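Local coordinates for lipoprotein (Clostridium difficile, PDB 4OTE) that probably binds methionine outside the membrane as the lipid-anchored receptor of an uptake system, and also binds zinc ions, at residues 116-119 with 120-123. Residues are numbered along the deposited sequence; the frame is centred on the assembly and turned at random.
Sequences SKNL and RYLE. With ACT (acetate ion), chain S.
K117 and Y121, one helical turn apart, run side by side and point the same way. Following Y121 outward, CB touches N118 O at 3.5 Å. The ring then presents one face to the carbonyl oxygen of K117: that atom stands above the ring plane, offset toward the rim on the CG and CD2 side, with CD2 nearest at 3.3 Å and CD1 farther off. Near the ring plane, at the edge carrying CD2 and CE2, lies N118 OD1; CD2 to OD1 is 3.8 Å, and the amide and ring planes are 41° apart. Further out, CE2 and CZ both rest on K117 CG, and OH ends 3.4 Å from K117 CD. K117 can flank the phenol because its CG is anti to the backbone N (chi1 -173°), while the bend at chi3 carries NZ up to an acetate, probably from the crystallisation liquor, whose CH3 is nearer than its OXT; the NZ to OXT hydrogen bond (3.5 Å) is weak. H61 of the selenomethionine pocket also binds this acetate, and Y197 makes a cation-pi contact with K117. The backbone is regular alpha-helix, as in Y121 N to K117 O at 3.0 Å. This helix, 112-124, packs on the five-stranded mixed sheet of a periplasmic-binding-protein fold: N118 and L122 touch F170, and L119 and L122 touch F151. On another side, R120 lays CG against S116 O (3.4 Å) and forms a salt bridge, NH1 to E123 OE1 at 2.7 Å, whose N-H...O angle of 126° makes the hydrogen bond weak. R120 NH2 also bonds P131 O, and E123 OE2 L130 N.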
loop_
_atom_site.group_PDB
_atom_site.type_symbol
_atom_site.label_atom_id
_atom_site.label_comp_id
_atom_site.label_asym_id
_atom_site.label_seq_id
_atom_site.Cartn_x
_atom_site.Cartn_y
_atom_site.Cartn_z
ATOM N N SER A 116 -3.955 -8.327 10.912
ATOM C CA SER A 116 -5.058 -7.874 11.757
ATOM C C SER A 116 -6.130 -7.130 10.952
ATOM O O SER A 116 -7.331 -7.371 11.110
ATOM C CB SER A 116 -4.512 -6.970 12.867
ATOM O OG SER A 116 -5.555 -6.412 13.640
ATOM N N LYS A 117 -5.682 -6.228 10.088
ATOM C CA LYS A 117 -6.583 -5.428 9.267
ATOM C C LYS A 117 -7.357 -6.291 8.262
ATOM O O LYS A 117 -8.552 -6.084 8.042
ATOM C CB LYS A 117 -5.782 -4.351 8.545
ATOM C CG LYS A 117 -6.622 -3.339 7.796
ATOM C CD LYS A 117 -5.867 -2.036 7.575
ATOM C CE LYS A 117 -4.519 -2.251 6.905
ATOM N NZ LYS A 117 -3.780 -0.973 6.773
ATOM N N ASN A 118 -6.669 -7.260 7.665
ATOM C CA ASN A 118 -7.302 -8.208 6.751
ATOM C C ASN A 118 -8.366 -9.072 7.425
ATOM O O ASN A 118 -9.419 -9.335 6.836
ATOM C CB ASN A 118 -6.248 -9.103 6.087
ATOM C CG ASN A 118 -5.467 -8.384 5.000
ATOM O OD1 ASN A 118 -5.864 -7.316 4.526
ATOM N ND2 ASN A 118 -4.359 -8.977 4.588
ATOM N N LEU A 119 -8.093 -9.513 8.653
ATOM C CA LEU A 119 -9.054 -10.319 9.404
ATOM C C LEU A 119 -10.304 -9.514 9.735
ATOM O O LEU A 119 -11.412 -10.049 9.694
ATOM C CB LEU A 119 -8.429 -10.873 10.685
ATOM C CG LEU A 119 -7.330 -11.924 10.494
ATOM C CD1 LEU A 119 -6.645 -12.210 11.823
ATOM C CD2 LEU A 119 -7.880 -13.207 9.886
ATOM N N ARG A 120 -10.127 -8.230 10.049
ATOM C CA ARG A 120 -11.262 -7.350 10.325
ATOM C C ARG A 120 -12.089 -7.051 9.074
ATOM O O ARG A 120 -13.303 -6.860 9.173
ATOM C CB ARG A 120 -10.809 -6.049 10.993
ATOM C CG ARG A 120 -10.255 -6.258 12.398
ATOM C CD ARG A 120 -10.935 -5.369 13.429
ATOM N NE ARG A 120 -10.537 -5.706 14.800
ATOM C CZ ARG A 120 -11.270 -6.398 15.678
ATOM N NH1 ARG A 120 -12.477 -6.865 15.365
ATOM N NH2 ARG A 120 -10.785 -6.628 16.893
ATOM N N TYR A 121 -11.447 -7.009 7.906
ATOM C CA TYR A 121 -12.193 -6.891 6.652
ATOM C C TYR A 121 -13.094 -8.114 6.487
ATOM O O TYR A 121 -14.283 -7.980 6.198
ATOM C CB TYR A 121 -11.268 -6.761 5.432
ATOM C CG TYR A 121 -10.450 -5.481 5.343
ATOM C CD1 TYR A 121 -10.984 -4.245 5.715
ATOM C CD2 TYR A 121 -9.150 -5.506 4.843
ATOM C CE1 TYR A 121 -10.235 -3.083 5.622
ATOM C CE2 TYR A 121 -8.395 -4.350 4.744
ATOM C CZ TYR A 121 -8.940 -3.138 5.132
ATOM O OH TYR A 121 -8.182 -1.984 5.029
ATOM N N LEU A 122 -12.527 -9.300 6.695
ATOM C CA LEU A 122 -13.286 -10.547 6.594
ATOM C C LEU A 122 -14.426 -10.621 7.618
ATOM O O LEU A 122 -15.483 -11.194 7.332
ATOM C CB LEU A 122 -12.361 -11.759 6.735
ATOM C CG LEU A 122 -11.338 -11.945 5.608
ATOM C CD1 LEU A 122 -10.379 -13.079 5.937
ATOM C CD2 LEU A 122 -12.019 -12.197 4.272
ATOM N N GLU A 123 -14.213 -10.038 8.798
ATOM C CA GLU A 123 -15.271 -9.910 9.798
ATOM C C GLU A 123 -16.404 -9.022 9.292
ATOM O O GLU A 123 -17.578 -9.374 9.416
ATOM C CB GLU A 123 -14.718 -9.339 11.108
ATOM C CG GLU A 123 -15.766 -9.113 12.191
ATOM C CD GLU A 123 -15.158 -8.708 13.519
ATOM O OE1 GLU A 123 -14.248 -7.852 13.520
ATOM O OE2 GLU A 123 -15.596 -9.241 14.564
HETATM C C ACT S . -3.040 -1.218 3.270
HETATM O O ACT S . -3.250 -1.992 2.309
HETATM O OXT ACT S . -1.933 -1.128 3.844
HETATM C CH3 ACT S . -4.165 -0.363 3.745
#